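Local coordinates for protein family 88 glycosyl hydrolase (Bacteroides thetaiotaomicron, PDB 5NOA) that probably acts as a gut bacterial polysaccharide lyase that removes rhamnose caps from complex arabinogalactan proteins such as those of gum arabic, at residues A320-Y323 with L324-A328. Numbering follows the deposited sequence.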
ATOM      1  N   ALA A 320       8.626  -6.630 -14.035  1.00  8.01           N
ATOM      2  CA  ALA A 320       7.469  -6.747 -13.145  1.00  8.76           C
ATOM      3  C   ALA A 320       6.152  -6.490 -13.860  1.00  8.26           C
ATOM      4  O   ALA A 320       5.185  -7.235 -13.684  1.00  9.12           O
ATOM      5  CB  ALA A 320       7.637  -5.846 -11.951  1.00  9.18           C
ATOM      6  N   TRP A 321       6.134  -5.437 -14.671  1.00  8.92           N
ATOM      7  CA  TRP A 321       4.911  -5.137 -15.428  1.00  9.69           C
ATOM      8  C   TRP A 321       4.601  -6.225 -16.431  1.00 10.01           C
ATOM      9  O   TRP A 321       3.447  -6.540 -16.684  1.00 10.59           O
ATOM     10  CB  TRP A 321       4.977  -3.761 -16.109  1.00 10.16           C
ATOM     11  CG  TRP A 321       3.718  -3.510 -16.861  1.00  9.67           C
ATOM     12  CD1 TRP A 321       3.549  -3.608 -18.198  1.00 11.14           C
ATOM     13  CD2 TRP A 321       2.434  -3.259 -16.299  1.00  9.62           C
ATOM     14  NE1 TRP A 321       2.222  -3.399 -18.521  1.00 11.95           N
ATOM     15  CE2 TRP A 321       1.522  -3.188 -17.367  1.00 10.36           C
ATOM     16  CE3 TRP A 321       1.961  -3.076 -14.980  1.00 10.81           C
ATOM     17  CZ2 TRP A 321       0.169  -2.965 -17.159  1.00 10.47           C
ATOM     18  CZ3 TRP A 321       0.622  -2.854 -14.787  1.00 11.17           C
ATOM     19  CH2 TRP A 321      -0.253  -2.792 -15.876  1.00 11.21           C
ATOM     20  N   LYS A 322       5.640  -6.808 -17.025  1.00 10.49           N
ATOM     21  CA  LYS A 322       5.438  -7.928 -17.883  1.00 11.07           C
ATOM     22  C   LYS A 322       4.690  -9.085 -17.163  1.00 11.08           C
ATOM     23  O   LYS A 322       3.713  -9.628 -17.668  1.00 11.63           O
ATOM     24  CB  LYS A 322       6.773  -8.343 -18.445  1.00 12.09           C
ATOM     25  CG  LYS A 322       6.711  -9.608 -19.227  1.00 13.74           C
ATOM     26  CD  LYS A 322       8.049  -9.855 -19.901  1.00 15.87           C
ATOM     27  CE  LYS A 322       8.115 -11.228 -20.522  1.00 21.30           C
ATOM     28  NZ  LYS A 322       7.318 -11.222 -21.753  1.00 23.40           N
ATOM     29  N   TYR A 323       5.131  -9.419 -15.960  1.00  9.37           N
ATOM     30  CA  TYR A 323       4.426 -10.400 -15.162  1.00  9.56           C
ATOM     31  C   TYR A 323       2.987  -9.958 -14.889  1.00  8.65           C
ATOM     32  O   TYR A 323       2.045 -10.749 -15.034  1.00  8.92           O
ATOM     33  CB  TYR A 323       5.188 -10.652 -13.840  1.00  9.60           C
ATOM     34  CG  TYR A 323       4.280 -11.315 -12.822  1.00  8.54           C
ATOM     35  CD1 TYR A 323       3.959 -12.664 -12.899  1.00  9.88           C
ATOM     36  CD2 TYR A 323       3.650 -10.563 -11.847  1.00  8.47           C
ATOM     37  CE1 TYR A 323       3.064 -13.243 -12.033  1.00  9.40           C
ATOM     38  CE2 TYR A 323       2.769 -11.143 -10.957  1.00  8.94           C
ATOM     39  CZ  TYR A 323       2.459 -12.488 -11.066  1.00  8.58           C
ATOM     40  OH  TYR A 323       1.551 -13.117 -10.232  1.00  9.01           O
ATOM     41  N   LEU A 324       2.812  -8.718 -14.434  1.00  8.23           N
ATOM     42  CA  LEU A 324       1.454  -8.287 -14.054  1.00  8.18           C
ATOM     43  C   LEU A 324       0.496  -8.337 -15.215  1.00  8.44           C
ATOM     44  O   LEU A 324      -0.631  -8.726 -15.051  1.00  9.91           O
ATOM     45  CB  LEU A 324       1.501  -6.890 -13.452  1.00  8.00           C
ATOM     46  CG  LEU A 324       2.202  -6.774 -12.099  1.00  8.59           C
ATOM     47  CD1 LEU A 324       2.429  -5.313 -11.742  1.00 10.25           C
ATOM     48  CD2 LEU A 324       1.415  -7.482 -11.014  1.00  8.63           C
ATOM     49  N   SER A 325       0.960  -7.905 -16.376  1.00  8.86           N
ATOM     50  CA  SER A 325       0.089  -7.784 -17.533  1.00 10.58           C
ATOM     51  C   SER A 325      -0.159  -9.049 -18.296  1.00 10.53           C
ATOM     52  O   SER A 325      -1.177  -9.164 -18.951  1.00 12.78           O
ATOM     53  CB  SER A 325       0.613  -6.672 -18.441  1.00 12.60           C
ATOM     54  OG  SER A 325       1.867  -6.966 -18.956  1.00 15.08           O
ATOM     55  N   THR A 326       0.768  -9.992 -18.180  1.00 10.67           N
ATOM     56  CA  THR A 326       0.698 -11.262 -18.900  1.00 13.88           C
ATOM     57  C   THR A 326       0.233 -12.446 -18.100  1.00 14.71           C
ATOM     58  O   THR A 326      -0.337 -13.365 -18.670  1.00 19.63           O
ATOM     59  CB  THR A 326       2.049 -11.646 -19.546  1.00 15.71           C
ATOM     60  OG1 THR A 326       3.074 -11.846 -18.551  1.00 22.16           O
ATOM     61  CG2 THR A 326       2.434 -10.581 -20.417  1.00 15.16           C
ATOM     62  N   VAL A 327       0.598 -12.475 -16.828  1.00 11.45           N
ATOM     63  CA  VAL A 327       0.349 -13.643 -15.997  1.00 12.45           C
ATOM     64  C   VAL A 327      -0.729 -13.337 -14.956  1.00 11.43           C
ATOM     65  O   VAL A 327      -1.714 -14.099 -14.842  1.00 12.97           O
ATOM     66  CB  VAL A 327       1.644 -14.145 -15.330  1.00 13.93           C
ATOM     67  CG1 VAL A 327       1.361 -15.315 -14.432  1.00 15.31           C
ATOM     68  CG2 VAL A 327       2.680 -14.490 -16.392  1.00 15.80           C
ATOM     69  N   ALA A 328      -0.582 -12.248 -14.211  1.00 10.38           N
ATOM     70  CA  ALA A 328      -1.570 -11.931 -13.178  1.00 10.44           C
ATOM     71  C   ALA A 328      -2.931 -11.532 -13.775  1.00  9.79           C
ATOM     72  O   ALA A 328      -3.978 -11.976 -13.313  1.00 10.92           O
ATOM     73  CB  ALA A 328      -1.065 -10.846 -12.263  1.00 10.61           C
TER
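Leu324 N donates to Ala320 O at 2.9 Å, the i to i+4 spacing of an alpha-helix, and this pattern opens into a pi-type turn at the C-terminal end of helix 310-328. There Tyr323 O keeps the i+4 bond from Val327 N at 2.9 Å (N-H...O angle 154°) and also accepts the i+5 bond from Ala328 N at 3.1 Å (165°), the latter marking the wider turn. The helix is one of many in a chain with almost no strand, consistent with the alpha/alpha-barrel architecture of the six-hairpin clan. Trp321 O likewise takes two donors, Ser325 N and Ser325 OG, arriving from opposite faces of its carbonyl plane. The hydroxyl bond, 2.8 Å from Ser325 OG to Trp321 O, is possible because OG sits between its own backbone N and carbonyl carbon (chi1 64°). Ser325 CB lies over one face of the indole, 4.0 Å from the centroid of the Trp321 five-membered ring, a CH-pi contact. Leu324 crosses the indole at about a right angle, its CD1 4.0 Å from Trp321 CE3, and both side chains also pack on helix 358-377, through Phe364, Ala368 and Arg371. Tyr323 packs toward helix 289-304, its OH hydrogen-bonded to Thr289 OG1; Tyr273 meets its ring edge-to-face. A leucine in its place would probably leave Thr289 OG1 without this phenolic partner and open a gap beside Val327 and Ala328. Those two neighbours touch separate parts of the phenol: Val327 CG1 lies 3.6 Å from Tyr323 CE1, and Ala328 CB lies 4.1 Å from Tyr323 CE2.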